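Local coordinates for mitotic checkpoint control protein kinase BUB1 (Drosophila melanogaster, PDB 6JKK) that probably acts as an ATP-binding protein kinase at the kinetochore in the mitotic checkpoint, and is represented here by its kinase domain, at residues 96-101 and 206-211; 163-168 and 200-205; 288-293 and 315-320. All coordinates share one frame; numbering follows the deposited sequence.

How the contacts relate
Followed from the N terminus, the chain passes two short helices and several strands before helix 92-104, which contact 1 joins to residues 206-211, closing a loop of 104 residues. Contact 2 is nested inside that loop: helix 156-175 receives residues 200-205, which run directly into the second segment of contact 1. Strand 203-205 packs in the lower lobe, and the loop that follows it, 206-211, meets helix 92-104 of the upper lobe, the two contact centres being about 17 Å apart. Contact 3 follows in series, where helix 310-322 folds back on helix 288-299. It touches contact 2 through Leu317, which packs on Leu167, but stays about 19 Å from contact 1 between nearest atoms.

Contact 1: residues 96-101 and 206-211; sequences YICLEI and IDFGVS
Phe208 packs its ring against Ile97 and Ile101 of helix 92-104, the helix in the αC position of a protein kinase. It is the middle residue of the DFG motif, Asp207 to Gly209. With its ring against this helix and Asp207 in a salt bridge with Lys85, the predicted ATP-binding lysine, the geometry is consistent with a DFG-in conformation.

The packing is tight on the inner side. Ile101 meets one face of the ring through CD1, which stands 3.6 Å from the centroid of Phe208 and 16° off the ring normal, a CH-pi contact. Its chain is extended beyond CG1 (chi2 171°), and this brings the methyl over the aromatic carbons. Ile97 works nearer the root of the side chain: its CG2 lies 3.6 Å from Phe208 CB. The same methyl reaches CB of Ser211 at 3.8 Å, the residue that closes the type I turn begun at Phe208. Cys98 SG lies obliquely to the ring, 3.5 Å from Phe208 CD2, but this is one of two deposited conformers and the contact is tentative. Cys98, Phe208 and His180, whose ring also meets that of Phe208, probably correspond to three residues of the regulatory spine, as in active-like kinases. A glycerol, probably from the crystallisation liquor, lies near Cys98 and hydrogen-bonds to the backbone N of Asp207 and of Phe208.

Beyond the packed core the segments part: Val210 points away from the helix and is exposed, and Glu100, in a salt bridge with Arg104, stands well clear of the ring. Ser211 belongs to the packed side: its OG, hydrogen-bonded to His180 O, lies in the plane of the aromatic ring at its edge, 3.4 Å from Phe208 CD1.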
ATOM      1  N   TYR A  96      12.067  -1.179 -10.386  1.00 13.47           N
ATOM      2  CA  TYR A  96      11.681  -2.386 -11.125  1.00 13.54           C
ATOM      3  C   TYR A  96      10.226  -2.794 -10.869  1.00 19.25           C
ATOM      4  O   TYR A  96       9.466  -2.997 -11.817  1.00 16.35           O
ATOM      5  CB  TYR A  96      12.611  -3.569 -10.799  1.00 16.28           C
ATOM      6  CG  TYR A  96      12.030  -4.905 -11.245  1.00 21.29           C
ATOM      7  CD1 TYR A  96      12.095  -5.305 -12.575  1.00 21.10           C
ATOM      8  CD2 TYR A  96      11.402  -5.756 -10.335  1.00 15.44           C
ATOM      9  CE1 TYR A  96      11.545  -6.516 -12.992  1.00 24.30           C
ATOM     10  CE2 TYR A  96      10.850  -6.972 -10.740  1.00 16.97           C
ATOM     11  CZ  TYR A  96      10.930  -7.344 -12.068  1.00 21.78           C
ATOM     12  OH  TYR A  96      10.394  -8.546 -12.482  1.00 20.76           O
ATOM     13  N   ILE A  97       9.851  -2.921  -9.597  1.00 13.92           N
ATOM     14  CA  ILE A  97       8.487  -3.325  -9.250  1.00 13.21           C
ATOM     15  C   ILE A  97       7.454  -2.375  -9.858  1.00 14.65           C
ATOM     16  O   ILE A  97       6.468  -2.812 -10.459  1.00 14.92           O
ATOM     17  CB  ILE A  97       8.271  -3.396  -7.715  1.00 10.23           C
ATOM     18  CG1 ILE A  97       9.098  -4.531  -7.089  1.00 18.13           C
ATOM     19  CG2 ILE A  97       6.778  -3.545  -7.392  1.00 11.27           C
ATOM     20  CD1 ILE A  97       8.757  -5.937  -7.603  1.00 17.95           C
ATOM     21  N   CYS A  98       7.688  -1.075  -9.712  1.00 14.13           N
ATOM     22  CA  CYS A  98       6.743  -0.074 -10.195  0.50 13.58           C
ATOM     23  C   CYS A  98       6.599  -0.115 -11.703  1.00 12.32           C
ATOM     24  O   CYS A  98       5.491  -0.008 -12.232  1.00 16.60           O
ATOM     25  CB  CYS A  98       7.170   1.323  -9.758  0.50 15.54           C
ATOM     26  SG  CYS A  98       6.870   1.620  -8.022  0.50 12.06           S
ATOM     27  N   LEU A  99       7.719  -0.273 -12.398  1.00 13.07           N
ATOM     28  CA  LEU A  99       7.681  -0.409 -13.849  1.00 14.45           C
ATOM     29  C   LEU A  99       6.843  -1.634 -14.232  1.00 16.21           C
ATOM     30  O   LEU A  99       6.014  -1.570 -15.153  1.00 17.15           O
ATOM     31  CB  LEU A  99       9.106  -0.535 -14.401  1.00 13.62           C
ATOM     32  CG  LEU A  99       9.942   0.748 -14.366  1.00 15.19           C
ATOM     33  CD1 LEU A  99      11.421   0.447 -14.605  1.00 13.99           C
ATOM     34  CD2 LEU A  99       9.430   1.748 -15.396  1.00 15.47           C
ATOM     35  N   GLU A 100       7.053  -2.745 -13.525  1.00 16.90           N
ATOM     36  CA  GLU A 100       6.347  -3.993 -13.846  1.00 18.34           C
ATOM     37  C   GLU A 100       4.861  -3.870 -13.580  1.00 16.64           C
ATOM     38  O   GLU A 100       4.045  -4.324 -14.380  1.00 14.60           O
ATOM     39  CB  GLU A 100       6.921  -5.180 -13.063  1.00 16.42           C
ATOM     40  CG  GLU A 100       8.178  -5.785 -13.683  1.00 20.47           C
ATOM     41  CD  GLU A 100       7.981  -6.174 -15.140  1.00 24.19           C
ATOM     42  OE1 GLU A 100       7.230  -7.137 -15.411  1.00 25.31           O
ATOM     43  OE2 GLU A 100       8.565  -5.507 -16.012  1.00 30.58           O
ATOM     44  N   ILE A 101       4.504  -3.265 -12.450  1.00 15.91           N
ATOM     45  CA  ILE A 101       3.098  -3.058 -12.143  1.00 14.73           C
ATOM     46  C   ILE A 101       2.412  -2.328 -13.300  1.00 17.00           C
ATOM     47  O   ILE A 101       1.378  -2.772 -13.816  1.00 15.87           O
ATOM     48  CB  ILE A 101       2.910  -2.277 -10.829  1.00 13.35           C
ATOM     49  CG1 ILE A 101       3.204  -3.182  -9.631  1.00 15.16           C
ATOM     50  CG2 ILE A 101       1.480  -1.765 -10.724  1.00 15.21           C
ATOM     51  CD1 ILE A 101       3.266  -2.448  -8.304  1.00 18.30           C
ATOM     52  N   ILE A 206       1.049   2.735  -2.371  1.00 14.43           N
ATOM     53  CA  ILE A 206       2.374   3.303  -2.629  1.00 13.13           C
ATOM     54  C   ILE A 206       3.476   2.518  -1.919  1.00 13.52           C
ATOM     55  O   ILE A 206       3.196   1.646  -1.085  1.00 15.51           O
ATOM     56  CB  ILE A 206       2.447   4.764  -2.135  1.00 16.54           C
ATOM     57  CG1 ILE A 206       2.369   4.807  -0.602  1.00 12.52           C
ATOM     58  CG2 ILE A 206       1.320   5.605  -2.746  1.00 14.43           C
ATOM     59  CD1 ILE A 206       2.643   6.187   0.037  1.00 14.68           C
ATOM     60  N   ASP A 207       4.727   2.851  -2.243  1.00 12.65           N
ATOM     61  CA  ASP A 207       5.901   2.342  -1.534  1.00 15.74           C
ATOM     62  C   ASP A 207       6.145   0.853  -1.766  1.00 15.66           C
ATOM     63  O   ASP A 207       5.970   0.032  -0.866  1.00 18.34           O
ATOM     64  CB  ASP A 207       5.831   2.668  -0.033  1.00 18.62           C
ATOM     65  CG  ASP A 207       6.355   4.060   0.291  1.00 34.60           C
ATOM     66  OD1 ASP A 207       5.905   4.645   1.306  1.00 33.11           O
ATOM     67  OD2 ASP A 207       7.220   4.569  -0.454  1.00 31.55           O
ATOM     68  N   PHE A 208       6.580   0.533  -2.978  1.00 14.40           N
ATOM     69  CA  PHE A 208       6.849  -0.841  -3.383  1.00 13.13           C
ATOM     70  C   PHE A 208       8.307  -1.222  -3.163  1.00 18.28           C
ATOM     71  O   PHE A 208       8.849  -2.074  -3.870  1.00 17.90           O
ATOM     72  CB  PHE A 208       6.456  -1.025  -4.848  1.00 14.48           C
ATOM     73  CG  PHE A 208       5.002  -0.762  -5.106  1.00 18.08           C
ATOM     74  CD1 PHE A 208       4.049  -1.731  -4.809  1.00 14.69           C
ATOM     75  CD2 PHE A 208       4.582   0.459  -5.623  1.00 23.18           C
ATOM     76  CE1 PHE A 208       2.698  -1.489  -5.028  1.00 15.95           C
ATOM     77  CE2 PHE A 208       3.235   0.709  -5.851  1.00 25.16           C
ATOM     78  CZ  PHE A 208       2.293  -0.265  -5.552  1.00 19.03           C
ATOM     79  N   GLY A 209       8.925  -0.600  -2.161  1.00 17.57           N
ATOM     80  CA  GLY A 209      10.351  -0.749  -1.913  1.00 17.52           C
ATOM     81  C   GLY A 209      10.827  -2.144  -1.540  1.00 15.89           C
ATOM     82  O   GLY A 209      11.989  -2.486  -1.765  1.00 22.08           O
ATOM     83  N   VAL A 210       9.941  -2.949  -0.958  1.00 16.00           N
ATOM     84  CA  VAL A 210      10.292  -4.324  -0.604  1.00 21.00           C
ATOM     85  C   VAL A 210       9.306  -5.333  -1.190  1.00 23.85           C
ATOM     86  O   VAL A 210       9.125  -6.423  -0.649  1.00 25.32           O
ATOM     87  CB  VAL A 210      10.398  -4.521   0.930  1.00 20.63           C
ATOM     88  CG1 VAL A 210      11.529  -3.691   1.491  1.00 21.72           C
ATOM     89  CG2 VAL A 210       9.083  -4.167   1.637  1.00 19.05           C
ATOM     90  N   SER A 211       8.671  -4.970  -2.301  1.00 17.42           N
ATOM     91  CA  SER A 211       7.657  -5.836  -2.896  1.00 13.49           C
ATOM     92  C   SER A 211       8.282  -7.098  -3.480  1.00 17.92           C
ATOM     93  O   SER A 211       9.499  -7.161  -3.687  1.00 20.99           O
ATOM     94  CB  SER A 211       6.844  -5.081  -3.956  1.00 13.77           C
ATOM     95  OG  SER A 211       6.084  -4.049  -3.352  1.00 12.78           O
TER

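Contact 2: residues 163-168 and 200-205; sequences SCQMLD and EVSLQL
Gln165 reaches from helix 156-175 to the backbone of residues 200-203, tying the antiparallel pair of strands 188-190 and 203-205 to that helix, in positions consistent with β7-β8 and αE of the protein kinase C-lobe. Its side chain can be followed atom by atom. CB lies beside Leu203, 4.2 Å from CD2. Beyond CG the chain is extended (chi2 179°), which carries the amide to the chain as it enters strand 203-205. There CD comes within 4.0 Å of Glu200 O. OE1 accepts a hydrogen bond from Ser202 N at 2.9 Å, almost straight at 175°, although the donor is tilted 35° from the carbonyl plane. The same oxygen passes 3.7 Å from Val201 CA. The other branch, NE2, turns back to His161 ND1 on its own helix, and the two bonds together fix which way the amide faces. With a leucine in place of Gln165, Ser202 N would probably lose this acceptor in a buried setting and His161 its amide partner.

One helix position further on, Met166 touches Leu203 by its CG, 3.7 Å from CD2, and so continues the apolar part of the contact begun by Gln165 CB. Around this pair the lower lobe closes in. Leu203 also rests on Leu190 of strand 188-190, Met166 on Leu252 and Val255 of helix 246-261, so the small sheet and two helices meet here.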
ATOM      1  N   SER A 163     -12.627  -0.242   2.756  1.00 11.40           N
ATOM      2  CA  SER A 163     -12.181  -1.635   2.759  1.00 14.02           C
ATOM      3  C   SER A 163     -12.479  -2.332   1.433  1.00 15.76           C
ATOM      4  O   SER A 163     -11.686  -3.143   0.943  1.00 14.45           O
ATOM      5  CB  SER A 163     -12.849  -2.397   3.903  1.00 17.13           C
ATOM      6  OG  SER A 163     -12.452  -1.867   5.150  1.00 17.91           O
ATOM      7  N   CYS A 164     -13.637  -2.023   0.865  1.00 12.75           N
ATOM      8  CA  CYS A 164     -14.038  -2.583  -0.414  1.00 14.21           C
ATOM      9  C   CYS A 164     -13.047  -2.151  -1.485  1.00 20.05           C
ATOM     10  O   CYS A 164     -12.665  -2.940  -2.352  1.00 15.58           O
ATOM     11  CB  CYS A 164     -15.443  -2.099  -0.769  1.00 26.88           C
ATOM     12  SG  CYS A 164     -16.210  -2.969  -2.152  1.00 27.97           S
ATOM     13  N   GLN A 165     -12.636  -0.891  -1.424  1.00 14.37           N
ATOM     14  CA  GLN A 165     -11.656  -0.372  -2.367  1.00 14.64           C
ATOM     15  C   GLN A 165     -10.296  -1.032  -2.195  1.00 13.46           C
ATOM     16  O   GLN A 165      -9.658  -1.410  -3.182  1.00 12.03           O
ATOM     17  CB  GLN A 165     -11.501   1.139  -2.208  1.00 13.75           C
ATOM     18  CG  GLN A 165     -12.723   1.948  -2.600  1.00 14.42           C
ATOM     19  CD  GLN A 165     -12.495   3.432  -2.401  1.00 20.87           C
ATOM     20  OE1 GLN A 165     -11.500   3.977  -2.874  1.00 17.22           O
ATOM     21  NE2 GLN A 165     -13.398   4.089  -1.681  1.00 17.59           N
ATOM     22  N   MET A 166      -9.844  -1.149  -0.948  1.00 12.95           N
ATOM     23  CA  MET A 166      -8.532  -1.730  -0.675  1.00 11.28           C
ATOM     24  C   MET A 166      -8.486  -3.178  -1.126  1.00 13.42           C
ATOM     25  O   MET A 166      -7.463  -3.644  -1.619  1.00 12.91           O
ATOM     26  CB  MET A 166      -8.181  -1.635   0.816  1.00 12.98           C
ATOM     27  CG  MET A 166      -7.781  -0.249   1.274  1.00  9.81           C
ATOM     28  SD  MET A 166      -7.242  -0.239   2.992  1.00 13.99           S
ATOM     29  CE  MET A 166      -8.787  -0.661   3.810  1.00 12.82           C
ATOM     30  N   LEU A 167      -9.592  -3.890  -0.941  1.00 13.46           N
ATOM     31  CA  LEU A 167      -9.686  -5.271  -1.401  1.00 10.94           C
ATOM     32  C   LEU A 167      -9.547  -5.338  -2.917  1.00 10.69           C
ATOM     33  O   LEU A 167      -8.904  -6.246  -3.448  1.00 15.28           O
ATOM     34  CB  LEU A 167     -11.020  -5.887  -0.972  1.00 13.71           C
ATOM     35  CG  LEU A 167     -11.065  -6.430   0.450  1.00 17.20           C
ATOM     36  CD1 LEU A 167     -12.504  -6.511   0.940  1.00 16.10           C
ATOM     37  CD2 LEU A 167     -10.386  -7.785   0.502  1.00 16.76           C
ATOM     38  N   ASP A 168     -10.157  -4.386  -3.616  1.00 11.78           N
ATOM     39  CA  ASP A 168     -10.108  -4.387  -5.082  1.00 14.19           C
ATOM     40  C   ASP A 168      -8.677  -4.128  -5.546  1.00 16.88           C
ATOM     41  O   ASP A 168      -8.189  -4.764  -6.481  1.00 15.55           O
ATOM     42  CB  ASP A 168     -11.049  -3.316  -5.647  1.00 16.41           C
ATOM     43  CG  ASP A 168     -11.823  -3.787  -6.871  1.00 25.16           C
ATOM     44  OD1 ASP A 168     -11.856  -5.010  -7.145  1.00 18.71           O
ATOM     45  OD2 ASP A 168     -12.429  -2.922  -7.543  1.00 23.25           O
ATOM     46  N   GLU A 200     -15.577   3.212  -7.875  1.00 32.82           N
ATOM     47  CA  GLU A 200     -14.549   4.162  -8.295  1.00 30.17           C
ATOM     48  C   GLU A 200     -13.519   4.268  -7.184  1.00 32.55           C
ATOM     49  O   GLU A 200     -13.859   4.394  -6.004  1.00 31.07           O
ATOM     50  CB  GLU A 200     -15.127   5.539  -8.659  1.00 40.82           C
ATOM     51  CG  GLU A 200     -14.113   6.676  -8.766  1.00 47.03           C
ATOM     52  CD  GLU A 200     -13.185   6.544  -9.959  1.00 59.67           C
ATOM     53  OE1 GLU A 200     -13.591   6.918 -11.082  1.00 62.08           O
ATOM     54  OE2 GLU A 200     -12.044   6.068  -9.772  1.00 67.07           O
ATOM     55  N   VAL A 201     -12.253   4.184  -7.563  1.00 32.44           N
ATOM     56  CA  VAL A 201     -11.183   4.162  -6.582  1.00 23.86           C
ATOM     57  C   VAL A 201     -10.731   5.581  -6.239  1.00 28.24           C
ATOM     58  O   VAL A 201     -10.520   6.413  -7.126  1.00 28.51           O
ATOM     59  CB  VAL A 201     -10.014   3.260  -7.057  1.00 46.96           C
ATOM     60  CG1 VAL A 201     -10.296   2.709  -8.447  1.00 44.67           C
ATOM     61  CG2 VAL A 201      -8.683   3.996  -7.027  1.00 49.47           C
ATOM     62  N   SER A 202     -10.630   5.859  -4.943  1.00 20.75           N
ATOM     63  CA  SER A 202     -10.094   7.128  -4.477  1.00 18.31           C
ATOM     64  C   SER A 202      -8.785   6.910  -3.736  1.00 17.24           C
ATOM     65  O   SER A 202      -8.115   7.872  -3.351  1.00 15.27           O
ATOM     66  CB  SER A 202     -11.098   7.840  -3.573  1.00 20.48           C
ATOM     67  OG  SER A 202     -12.297   8.121  -4.270  1.00 25.85           O
ATOM     68  N   LEU A 203      -8.427   5.639  -3.549  1.00 17.07           N
ATOM     69  CA  LEU A 203      -7.188   5.260  -2.871  1.00 13.50           C
ATOM     70  C   LEU A 203      -6.063   4.892  -3.838  1.00 17.72           C
ATOM     71  O   LEU A 203      -6.312   4.474  -4.970  1.00 17.99           O
ATOM     72  CB  LEU A 203      -7.442   4.060  -1.960  1.00 19.17           C
ATOM     73  CG  LEU A 203      -7.643   4.210  -0.454  1.00 24.33           C
ATOM     74  CD1 LEU A 203      -8.064   5.610  -0.033  1.00 15.94           C
ATOM     75  CD2 LEU A 203      -8.638   3.167   0.027  1.00 14.82           C
ATOM     76  N   GLN A 204      -4.824   5.022  -3.373  1.00 15.25           N
ATOM     77  CA  GLN A 204      -3.660   4.602  -4.156  1.00 12.48           C
ATOM     78  C   GLN A 204      -2.658   3.901  -3.248  1.00 14.77           C
ATOM     79  O   GLN A 204      -2.305   4.418  -2.184  1.00 17.67           O
ATOM     80  CB  GLN A 204      -3.002   5.807  -4.831  1.00 16.72           C
ATOM     81  CG  GLN A 204      -1.809   5.464  -5.727  1.00 15.70           C
ATOM     82  CD  GLN A 204      -1.213   6.692  -6.389  1.00 20.17           C
ATOM     83  OE1 GLN A 204      -0.260   7.286  -5.881  1.00 20.97           O
ATOM     84  NE2 GLN A 204      -1.776   7.082  -7.526  1.00 15.29           N
ATOM     85  N   LEU A 205      -2.212   2.721  -3.669  1.00 12.67           N
ATOM     86  CA  LEU A 205      -1.193   1.966  -2.939  1.00 11.96           C
ATOM     87  C   LEU A 205       0.191   2.462  -3.354  1.00 11.16           C
ATOM     88  O   LEU A 205       0.473   2.594  -4.549  1.00 12.35           O
ATOM     89  CB  LEU A 205      -1.327   0.476  -3.261  1.00 11.86           C
ATOM     90  CG  LEU A 205      -0.379  -0.491  -2.551  1.00 15.45           C
ATOM     91  CD1 LEU A 205      -0.635  -0.471  -1.058  1.00 12.61           C
ATOM     92  CD2 LEU A 205      -0.543  -1.904  -3.104  1.00 10.93           C
TER

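Contact 3: residues 288-293 and 315-320; sequences RTMWEN and TQLKCA
Met290 of helix 288-299 packs on Gln316, Leu317 and Ala320 of helix 310-322, in an antiparallel helix pair of the kinase C-lobe whose positions are consistent with αH and αI. The short segments run at 162° to one another, with axes 10.5 Å apart.

Apolar contacts centre on the thioether. Met290 has CG anti to its own N (chi1 176°), which sends the chain across the gap, and a bend at its last torsion then tucks CE back toward Trp291. SD rests 3.6 Å from Ala320 CB. CE meets Leu317 CD2 at 3.7 Å, the two side chains crossing at about a right angle. Leu317 also leans on Met160 and Leu167 of helix 156-175, so this seam is tied to the lobe's interior.

The polar contact is a single amide pair at the partly exposed flank. Asn293 ND2 donates to Gln316 OE1 over 3.2 Å, and the acceptor lies in the Asn293 amide plane although the two amides are steeply inclined to each other. Asn293 OD1 is taken by Arg296, which leaves both ends of this amide engaged.

The aromatic contact involves Trp291, whose NE1 bonds to Glu156. Met290 CE and Leu317 CD2 lie over the same face of its indole, the latter 4.2 Å from CH2.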
ATOM      1  N   ARG A 288     -21.299  -7.247  12.874  1.00 35.19           N
ATOM      2  CA  ARG A 288     -20.372  -8.143  13.566  1.00 31.76           C
ATOM      3  C   ARG A 288     -20.026  -9.387  12.767  1.00 27.96           C
ATOM      4  O   ARG A 288     -18.852  -9.679  12.536  1.00 25.45           O
ATOM      5  CB  ARG A 288     -20.978  -8.562  14.908  1.00 30.60           C
ATOM      6  CG  ARG A 288     -20.113  -8.264  16.107  1.00 38.68           C
ATOM      7  CD  ARG A 288     -19.764  -9.535  16.867  1.00 45.33           C
ATOM      8  NE  ARG A 288     -20.938 -10.358  17.152  1.00 45.38           N
ATOM      9  CZ  ARG A 288     -21.573 -10.382  18.319  1.00 55.35           C
ATOM     10  NH1 ARG A 288     -21.151  -9.627  19.327  1.00 56.68           N
ATOM     11  NH2 ARG A 288     -22.630 -11.166  18.485  1.00 54.90           N
ATOM     12  N   THR A 289     -21.057 -10.123  12.364  1.00 28.17           N
ATOM     13  CA  THR A 289     -20.883 -11.339  11.576  1.00 31.18           C
ATOM     14  C   THR A 289     -20.077 -11.058  10.308  1.00 26.99           C
ATOM     15  O   THR A 289     -19.201 -11.839   9.935  1.00 25.28           O
ATOM     16  CB  THR A 289     -22.246 -11.975  11.224  1.00 30.58           C
ATOM     17  OG1 THR A 289     -22.958 -12.265  12.433  1.00 32.84           O
ATOM     18  CG2 THR A 289     -22.054 -13.267  10.444  1.00 33.20           C
ATOM     19  N   MET A 290     -20.356  -9.931   9.659  1.00 25.68           N
ATOM     20  CA  MET A 290     -19.646  -9.580   8.435  1.00 21.40           C
ATOM     21  C   MET A 290     -18.166  -9.315   8.689  1.00 19.81           C
ATOM     22  O   MET A 290     -17.301  -9.881   8.009  1.00 21.99           O
ATOM     23  CB  MET A 290     -20.276  -8.360   7.760  1.00 26.86           C
ATOM     24  CG  MET A 290     -19.509  -7.909   6.526  1.00 23.20           C
ATOM     25  SD  MET A 290     -19.949  -6.243   6.000  1.00 23.65           S
ATOM     26  CE  MET A 290     -19.105  -5.272   7.251  1.00 27.35           C
ATOM     27  N   TRP A 291     -17.874  -8.447   9.657  1.00 19.45           N
ATOM     28  CA  TRP A 291     -16.487  -8.114   9.971  1.00 20.06           C
ATOM     29  C   TRP A 291     -15.734  -9.349  10.449  1.00 19.83           C
ATOM     30  O   TRP A 291     -14.581  -9.564  10.070  1.00 20.66           O
ATOM     31  CB  TRP A 291     -16.401  -7.007  11.029  1.00 18.28           C
ATOM     32  CG  TRP A 291     -16.729  -5.639  10.498  1.00 19.15           C
ATOM     33  CD1 TRP A 291     -17.783  -4.847  10.864  1.00 20.87           C
ATOM     34  CD2 TRP A 291     -16.009  -4.913   9.494  1.00 16.34           C
ATOM     35  NE1 TRP A 291     -17.760  -3.670  10.147  1.00 18.80           N
ATOM     36  CE2 TRP A 291     -16.677  -3.686   9.303  1.00 19.94           C
ATOM     37  CE3 TRP A 291     -14.863  -5.177   8.739  1.00 19.20           C
ATOM     38  CZ2 TRP A 291     -16.236  -2.728   8.388  1.00 15.62           C
ATOM     39  CZ3 TRP A 291     -14.423  -4.224   7.832  1.00 16.20           C
ATOM     40  CH2 TRP A 291     -15.110  -3.016   7.664  1.00 17.83           C
ATOM     41  N   GLU A 292     -16.386 -10.160  11.277  1.00 20.73           N
ATOM     42  CA  GLU A 292     -15.757 -11.392  11.747  1.00 27.32           C
ATOM     43  C   GLU A 292     -15.461 -12.352  10.585  1.00 28.11           C
ATOM     44  O   GLU A 292     -14.396 -12.974  10.557  1.00 26.25           O
ATOM     45  CB  GLU A 292     -16.580 -12.050  12.860  1.00 23.83           C
ATOM     46  CG  GLU A 292     -16.536 -11.259  14.174  1.00 28.88           C
ATOM     47  CD  GLU A 292     -17.300 -11.917  15.308  1.00 42.71           C
ATOM     48  OE1 GLU A 292     -18.102 -12.834  15.038  1.00 45.35           O
ATOM     49  OE2 GLU A 292     -17.101 -11.504  16.471  1.00 46.85           O
ATOM     50  N   ASN A 293     -16.383 -12.449   9.624  1.00 25.46           N
ATOM     51  CA  ASN A 293     -16.137 -13.198   8.390  1.00 25.47           C
ATOM     52  C   ASN A 293     -14.891 -12.693   7.668  1.00 26.48           C
ATOM     53  O   ASN A 293     -14.001 -13.467   7.314  1.00 22.69           O
ATOM     54  CB  ASN A 293     -17.335 -13.100   7.430  1.00 29.61           C
ATOM     55  CG  ASN A 293     -18.445 -14.095   7.749  1.00 35.57           C
ATOM     56  OD1 ASN A 293     -18.289 -14.988   8.584  1.00 35.74           O
ATOM     57  ND2 ASN A 293     -19.576 -13.950   7.060  1.00 33.04           N
ATOM     58  N   THR A 315     -18.255  -8.323  -2.086  1.00 16.81           N
ATOM     59  CA  THR A 315     -19.703  -8.531  -2.174  1.00 18.49           C
ATOM     60  C   THR A 315     -20.369  -8.410  -0.804  1.00 18.81           C
ATOM     61  O   THR A 315     -21.438  -7.802  -0.673  1.00 19.53           O
ATOM     62  CB  THR A 315     -20.032  -9.882  -2.821  1.00 21.89           C
ATOM     63  OG1 THR A 315     -19.572  -9.870  -4.181  1.00 24.50           O
ATOM     64  CG2 THR A 315     -21.548 -10.148  -2.806  1.00 22.44           C
ATOM     65  N   GLN A 316     -19.730  -8.972   0.219  1.00 18.52           N
ATOM     66  CA  GLN A 316     -20.288  -8.906   1.564  1.00 20.87           C
ATOM     67  C   GLN A 316     -20.410  -7.460   2.027  1.00 18.01           C
ATOM     68  O   GLN A 316     -21.439  -7.066   2.588  1.00 18.98           O
ATOM     69  CB  GLN A 316     -19.448  -9.729   2.547  1.00 26.40           C
ATOM     70  CG  GLN A 316     -19.502 -11.241   2.294  1.00 30.81           C
ATOM     71  CD  GLN A 316     -18.975 -12.039   3.471  1.00 41.65           C
ATOM     72  OE1 GLN A 316     -19.382 -11.818   4.615  1.00 42.41           O
ATOM     73  NE2 GLN A 316     -18.064 -12.968   3.199  1.00 41.49           N
ATOM     74  N   LEU A 317     -19.363  -6.677   1.781  1.00 16.24           N
ATOM     75  CA  LEU A 317     -19.349  -5.266   2.143  1.00 20.84           C
ATOM     76  C   LEU A 317     -20.392  -4.455   1.371  1.00 20.58           C
ATOM     77  O   LEU A 317     -21.071  -3.606   1.948  1.00 21.91           O
ATOM     78  CB  LEU A 317     -17.951  -4.681   1.936  1.00 16.78           C
ATOM     79  CG  LEU A 317     -16.879  -5.187   2.899  1.00 15.66           C
ATOM     80  CD1 LEU A 317     -15.479  -4.942   2.329  1.00 11.97           C
ATOM     81  CD2 LEU A 317     -17.028  -4.516   4.261  1.00 19.26           C
ATOM     82  N   LYS A 318     -20.516  -4.715   0.072  1.00 17.90           N
ATOM     83  CA  LYS A 318     -21.495  -4.010  -0.751  1.00 20.30           C
ATOM     84  C   LYS A 318     -22.918  -4.286  -0.278  1.00 18.93           C
ATOM     85  O   LYS A 318     -23.782  -3.405  -0.331  1.00 21.45           O
ATOM     86  CB  LYS A 318     -21.371  -4.449  -2.204  1.00 20.06           C
ATOM     87  CG  LYS A 318     -19.981  -4.318  -2.768  1.00 27.60           C
ATOM     88  CD  LYS A 318     -19.772  -3.020  -3.480  1.00 39.60           C
ATOM     89  CE  LYS A 318     -19.110  -3.281  -4.817  1.00 28.61           C
ATOM     90  NZ  LYS A 318     -19.754  -4.473  -5.421  1.00 39.46           N
ATOM     91  N   CYS A 319     -23.164  -5.515   0.166  1.00 20.27           N
ATOM     92  CA  CYS A 319     -24.492  -5.897   0.647  1.00 22.11           C
ATOM     93  C   CYS A 319     -24.843  -5.123   1.912  1.00 22.15           C
ATOM     94  O   CYS A 319     -25.976  -4.686   2.091  1.00 23.69           O
ATOM     95  CB  CYS A 319     -24.556  -7.396   0.934  1.00 24.41           C
ATOM     96  SG  CYS A 319     -24.636  -8.435  -0.536  1.00 26.13           S
ATOM     97  N   ALA A 320     -23.862  -4.955   2.787  1.00 20.70           N
ATOM     98  CA  ALA A 320     -24.078  -4.216   4.018  1.00 20.86           C
ATOM     99  C   ALA A 320     -24.288  -2.738   3.708  1.00 20.32           C
ATOM    100  O   ALA A 320     -25.154  -2.088   4.299  1.00 24.02           O
ATOM    101  CB  ALA A 320     -22.903  -4.411   4.972  1.00 19.70           C
TER